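Local coordinates for 75aa long hypothetical regulatory protein AsnC (Pyrococcus horikoshii, PDB 2CVI), which is probably a stand-alone ligand-binding domain of the Lrp/AsnC regulator family, of unproven function, that self-associates into a two-chain assembly, at residues M1-G13 with Y38-L52. Numbering follows the deposited sequence.
Sequences MVTAFILMVTAAG and YDLIVKVETDTLKDL
Strands 2-10 and 40-46, the central antiparallel pair of a four-stranded sheet, join from V2–T46 to M8–L40, where a classic beta bulge ends the regular pairing. D39 and L40 both face M8 there, and M8 O accepts from D39 N at 2.8 Å and, in a longer bond, from L40 N at 3.2 Å. Just beyond this last bridged pair, D39 OD2 accepts from T10 N at 2.9 Å, on its anti side and 20° out of the carboxylate plane.

On the face that carries F5, I41 and K43, the sheet meets the second subunit. L7 CB sits over the centre of the Y38 ring, 3.5 Å from its centroid and 10° off the normal, while M8 O lies at the ring edge. Losing this ring to an alanine is likely to uncover L7 CB and open a gap facing M72 of the second subunit. K43 swings CG opposite its own amide nitrogen (chi1 -171°) and stays extended, which lays CG over one face of the F5 ring, 4.0 Å from the centroid and offset toward the rim; its NZ bonds to Y32 OH of the second subunit, whose ring meets F5 edge-to-face. A water bridges T3 OG1 and E45 OE2, while E45 OE1 pairs with K29.

On the opposite face, I6 CB presses tightly on V42 CG2 (3.4 Å), M8 CE reaches V42, A4 CB touches L52 CD2 (3.7 Å) of helix 49-59, and L40 packs on V18, M19 and L22 of helix 15-23. Helices packed on one face and a partner subunit on the other characterise the dimeric alpha-beta ferredoxin-like fold of Lrp/AsnC ligand-binding domains.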
loop_
_atom_site.group_PDB
_atom_site.type_symbol
_atom_site.label_atom_id
_atom_site.label_comp_id
_atom_site.label_asym_id
_atom_site.label_seq_id
_atom_site.Cartn_x
_atom_site.Cartn_y
_atom_site.Cartn_z
ATOM N N MET A 1 -9.209 16.901 -2.588
ATOM C CA MET A 1 -8.463 15.939 -3.455
ATOM C C MET A 1 -8.709 14.544 -2.860
ATOM O O MET A 1 -8.841 14.414 -1.640
ATOM C CB MET A 1 -6.973 16.283 -3.421
ATOM C CG MET A 1 -6.045 15.319 -4.141
ATOM S SD MET A 1 -4.304 15.834 -3.875
ATOM C CE MET A 1 -3.972 14.968 -2.387
ATOM N N VAL A 2 -8.808 13.531 -3.723
ATOM C CA VAL A 2 -9.009 12.149 -3.278
ATOM C C VAL A 2 -7.672 11.424 -3.380
ATOM O O VAL A 2 -6.960 11.567 -4.378
ATOM C CB VAL A 2 -10.030 11.431 -4.181
ATOM C CG1 VAL A 2 -10.151 9.956 -3.778
ATOM C CG2 VAL A 2 -11.389 12.071 -4.033
ATOM N N THR A 3 -7.342 10.632 -2.359
ATOM C CA THR A 3 -6.106 9.876 -2.301
ATOM C C THR A 3 -6.497 8.401 -2.235
ATOM O O THR A 3 -7.368 8.022 -1.461
ATOM C CB THR A 3 -5.320 10.237 -1.035
ATOM O OG1 THR A 3 -4.972 11.626 -1.118
ATOM C CG2 THR A 3 -4.051 9.408 -0.925
ATOM N N ALA A 4 -5.847 7.580 -3.048
ATOM C CA ALA A 4 -6.183 6.157 -3.044
ATOM C C ALA A 4 -4.991 5.293 -3.400
ATOM O O ALA A 4 -4.040 5.757 -4.006
ATOM C CB ALA A 4 -7.340 5.887 -4.058
ATOM N N PHE A 5 -5.032 4.038 -2.974
ATOM C CA PHE A 5 -4.006 3.079 -3.344
ATOM C C PHE A 5 -4.691 2.045 -4.218
ATOM O O PHE A 5 -5.739 1.506 -3.839
ATOM C CB PHE A 5 -3.439 2.377 -2.112
ATOM C CG PHE A 5 -2.461 3.207 -1.364
ATOM C CD1 PHE A 5 -1.099 3.138 -1.670
ATOM C CD2 PHE A 5 -2.902 4.107 -0.405
ATOM C CE1 PHE A 5 -0.192 3.955 -1.054
ATOM C CE2 PHE A 5 -2.015 4.952 0.250
ATOM C CZ PHE A 5 -0.639 4.886 -0.075
ATOM N N ILE A 6 -4.130 1.807 -5.395
ATOM C CA ILE A 6 -4.703 0.807 -6.300
ATOM C C ILE A 6 -3.771 -0.415 -6.262
ATOM O O ILE A 6 -2.577 -0.278 -6.591
ATOM C CB ILE A 6 -4.789 1.330 -7.747
ATOM C CG1 ILE A 6 -5.602 2.630 -7.848
ATOM C CG2 ILE A 6 -5.507 0.231 -8.607
ATOM C CD1 ILE A 6 -5.540 3.262 -9.246
ATOM N N LEU A 7 -4.281 -1.570 -5.845
ATOM C CA LEU A 7 -3.499 -2.809 -5.764
ATOM C C LEU A 7 -3.766 -3.553 -7.055
ATOM O O LEU A 7 -4.925 -3.733 -7.427
ATOM C CB LEU A 7 -3.926 -3.644 -4.540
ATOM C CG LEU A 7 -3.625 -3.203 -3.090
ATOM C CD1 LEU A 7 -2.156 -3.319 -2.798
ATOM C CD2 LEU A 7 -4.177 -1.818 -2.796
ATOM N N MET A 8 -2.709 -3.989 -7.733
ATOM C CA MET A 8 -2.844 -4.604 -9.042
ATOM C C MET A 8 -2.241 -5.974 -9.211
ATOM O O MET A 8 -1.185 -6.274 -8.644
ATOM C CB MET A 8 -2.200 -3.706 -10.099
ATOM C CG MET A 8 -2.625 -2.207 -10.012
ATOM S SD MET A 8 -1.846 -1.312 -11.371
ATOM C CE MET A 8 -2.604 0.361 -11.132
ATOM N N VAL A 9 -2.931 -6.796 -10.016
ATOM C CA VAL A 9 -2.457 -8.130 -10.420
ATOM C C VAL A 9 -2.037 -7.895 -11.860
ATOM O O VAL A 9 -2.765 -7.313 -12.662
ATOM C CB VAL A 9 -3.570 -9.188 -10.370
ATOM C CG1 VAL A 9 -3.054 -10.508 -10.986
ATOM C CG2 VAL A 9 -4.040 -9.383 -8.971
ATOM N N THR A 10 -0.826 -8.277 -12.223
ATOM C CA THR A 10 -0.393 -8.074 -13.586
ATOM C C THR A 10 0.129 -9.372 -14.172
ATOM O O THR A 10 0.469 -10.294 -13.431
ATOM C CB THR A 10 0.757 -7.047 -13.693
ATOM O OG1 THR A 10 1.931 -7.586 -13.076
ATOM C CG2 THR A 10 0.430 -5.748 -12.994
ATOM N N ALA A 11 0.169 -9.425 -15.490
ATOM C CA ALA A 11 0.753 -10.571 -16.187
ATOM C C ALA A 11 2.239 -10.559 -15.784
ATOM O O ALA A 11 2.838 -9.504 -15.602
ATOM C CB ALA A 11 0.628 -10.362 -17.680
ATOM N N ALA A 12 2.844 -11.735 -15.666
ATOM C CA ALA A 12 4.255 -11.775 -15.239
ATOM C C ALA A 12 5.230 -11.159 -16.262
ATOM O O ALA A 12 5.049 -11.319 -17.459
ATOM C CB ALA A 12 4.643 -13.247 -14.898
ATOM N N GLY A 13 6.229 -10.429 -15.748
ATOM C CA GLY A 13 7.225 -9.777 -16.583
ATOM C C GLY A 13 6.871 -8.378 -17.086
ATOM O O GLY A 13 7.700 -7.694 -17.701
ATOM N N TYR A 38 -0.723 -9.067 -4.296
ATOM C CA TYR A 38 -0.716 -8.223 -5.475
ATOM C C TYR A 38 0.710 -8.038 -5.979
ATOM O O TYR A 38 1.682 -8.277 -5.237
ATOM C CB TYR A 38 -1.337 -6.871 -5.131
ATOM C CG TYR A 38 -2.810 -6.978 -4.775
ATOM C CD1 TYR A 38 -3.785 -7.014 -5.775
ATOM C CD2 TYR A 38 -3.210 -7.077 -3.451
ATOM C CE1 TYR A 38 -5.150 -7.155 -5.458
ATOM C CE2 TYR A 38 -4.575 -7.215 -3.116
ATOM C CZ TYR A 38 -5.517 -7.249 -4.123
ATOM O OH TYR A 38 -6.844 -7.355 -3.789
ATOM N N ASP A 39 0.827 -7.634 -7.239
ATOM C CA ASP A 39 2.102 -7.415 -7.912
ATOM C C ASP A 39 2.597 -6.000 -7.948
ATOM O O ASP A 39 3.805 -5.754 -8.095
ATOM C CB ASP A 39 1.997 -7.907 -9.364
ATOM C CG ASP A 39 1.605 -9.364 -9.442
ATOM O OD1 ASP A 39 2.367 -10.204 -8.900
ATOM O OD2 ASP A 39 0.564 -9.672 -10.051
ATOM N N LEU A 40 1.647 -5.066 -7.911
ATOM C CA LEU A 40 2.002 -3.658 -7.987
ATOM C C LEU A 40 1.074 -2.856 -7.103
ATOM O O LEU A 40 -0.103 -3.171 -6.992
ATOM C CB LEU A 40 1.878 -3.162 -9.455
ATOM C CG LEU A 40 2.316 -1.763 -9.917
ATOM C CD1 LEU A 40 3.781 -1.524 -9.554
ATOM C CD2 LEU A 40 2.111 -1.643 -11.438
ATOM N N ILE A 41 1.617 -1.841 -6.433
ATOM C CA ILE A 41 0.802 -0.946 -5.611
ATOM C C ILE A 41 1.087 0.464 -6.109
ATOM O O ILE A 41 2.235 0.871 -6.231
ATOM C CB ILE A 41 1.167 -0.977 -4.151
ATOM C CG1 ILE A 41 0.845 -2.331 -3.566
ATOM C CG2 ILE A 41 0.330 0.136 -3.389
ATOM C CD1 ILE A 41 1.178 -2.420 -2.109
ATOM N N VAL A 42 0.030 1.212 -6.379
ATOM C CA VAL A 42 0.186 2.563 -6.888
ATOM C C VAL A 42 -0.625 3.535 -6.035
ATOM O O VAL A 42 -1.747 3.223 -5.609
ATOM C CB VAL A 42 -0.262 2.614 -8.364
ATOM C CG1 VAL A 42 0.351 1.398 -9.111
ATOM C CG2 VAL A 42 -1.765 2.628 -8.491
ATOM N N LYS A 43 -0.033 4.681 -5.706
ATOM C CA LYS A 43 -0.728 5.706 -4.919
ATOM C C LYS A 43 -1.146 6.754 -5.938
ATOM O O LYS A 43 -0.318 7.275 -6.687
ATOM C CB LYS A 43 0.168 6.385 -3.840
ATOM C CG LYS A 43 -0.643 7.301 -2.877
ATOM C CD LYS A 43 0.237 8.065 -1.852
ATOM C CE LYS A 43 -0.613 8.798 -0.821
ATOM N NZ LYS A 43 0.255 9.772 -0.077
ATOM N N VAL A 44 -2.441 7.055 -5.968
ATOM C CA VAL A 44 -2.967 8.077 -6.870
ATOM C C VAL A 44 -3.707 9.164 -6.100
ATOM O O VAL A 44 -4.202 8.961 -4.987
ATOM C CB VAL A 44 -3.974 7.497 -7.878
ATOM C CG1 VAL A 44 -3.306 6.508 -8.788
ATOM C CG2 VAL A 44 -5.108 6.838 -7.151
ATOM N N GLU A 45 -3.697 10.355 -6.692
ATOM C CA GLU A 45 -4.447 11.500 -6.178
ATOM C C GLU A 45 -5.236 12.059 -7.378
ATOM O O GLU A 45 -4.689 12.258 -8.471
ATOM C CB GLU A 45 -3.497 12.572 -5.576
ATOM C CG GLU A 45 -2.771 12.090 -4.325
ATOM C CD GLU A 45 -1.707 13.065 -3.804
ATOM O OE1 GLU A 45 -1.254 13.926 -4.580
ATOM O OE2 GLU A 45 -1.331 12.946 -2.625
ATOM N N THR A 46 -6.523 12.295 -7.162
ATOM C CA THR A 46 -7.418 12.832 -8.192
ATOM C C THR A 46 -8.280 13.935 -7.585
ATOM O O THR A 46 -8.428 14.012 -6.367
ATOM C CB THR A 46 -8.330 11.729 -8.799
ATOM O OG1 THR A 46 -9.156 11.154 -7.780
ATOM C CG2 THR A 46 -7.473 10.637 -9.491
ATOM N N ASP A 47 -8.866 14.779 -8.432
ATOM C CA ASP A 47 -9.688 15.867 -7.921
ATOM C C ASP A 47 -10.950 15.381 -7.222
ATOM O O ASP A 47 -11.355 15.892 -6.169
ATOM C CB ASP A 47 -10.077 16.778 -9.087
ATOM C CG ASP A 47 -8.896 17.522 -9.665
ATOM O OD1 ASP A 47 -7.819 17.541 -9.024
ATOM O OD2 ASP A 47 -9.053 18.105 -10.764
ATOM N N THR A 48 -11.586 14.402 -7.837
ATOM C CA THR A 48 -12.844 13.859 -7.377
ATOM C C THR A 48 -12.855 12.346 -7.460
ATOM O O THR A 48 -11.973 11.721 -8.091
ATOM C CB THR A 48 -14.010 14.344 -8.295
ATOM O OG1 THR A 48 -13.849 13.769 -9.617
ATOM C CG2 THR A 48 -13.970 15.892 -8.443
ATOM N N LEU A 49 -13.852 11.747 -6.823
ATOM C CA LEU A 49 -14.052 10.302 -6.912
ATOM C C LEU A 49 -14.412 9.896 -8.331
ATOM O O LEU A 49 -14.022 8.821 -8.810
ATOM C CB LEU A 49 -15.145 9.817 -5.951
ATOM C CG LEU A 49 -14.695 9.511 -4.544
ATOM C CD1 LEU A 49 -15.876 8.833 -3.838
ATOM C CD2 LEU A 49 -13.468 8.541 -4.532
ATOM N N LYS A 50 -15.173 10.732 -9.029
ATOM C CA LYS A 50 -15.534 10.420 -10.391
ATOM C C LYS A 50 -14.255 10.297 -11.225
ATOM O O LYS A 50 -14.133 9.404 -12.064
ATOM C CB LYS A 50 -16.451 11.526 -10.936
ATOM C CG LYS A 50 -16.762 11.364 -12.396
ATOM C CD LYS A 50 -17.869 12.292 -12.818
ATOM C CE LYS A 50 -18.004 12.305 -14.330
ATOM N NZ LYS A 50 -19.222 13.039 -14.755
ATOM N N ASP A 51 -13.295 11.185 -10.977
ATOM C CA ASP A 51 -12.031 11.112 -11.707
ATOM C C ASP A 51 -11.286 9.813 -11.377
ATOM O O ASP A 51 -10.690 9.187 -12.256
ATOM C CB ASP A 51 -11.135 12.317 -11.376
ATOM C CG ASP A 51 -11.663 13.624 -11.960
ATOM O OD1 ASP A 51 -12.164 13.593 -13.099
ATOM O OD2 ASP A 51 -11.552 14.661 -11.282
ATOM N N LEU A 52 -11.290 9.431 -10.112
ATOM C CA LEU A 52 -10.631 8.182 -9.730
ATOM C C LEU A 52 -11.316 6.989 -10.406
ATOM O O LEU A 52 -10.635 6.073 -10.858
ATOM C CB LEU A 52 -10.651 8.044 -8.212
ATOM C CG LEU A 52 -10.143 6.697 -7.678
ATOM C CD1 LEU A 52 -8.674 6.499 -8.102
ATOM C CD2 LEU A 52 -10.350 6.638 -6.151
HETATM O O HOH W 1 -2.580 12.393 -0.343
#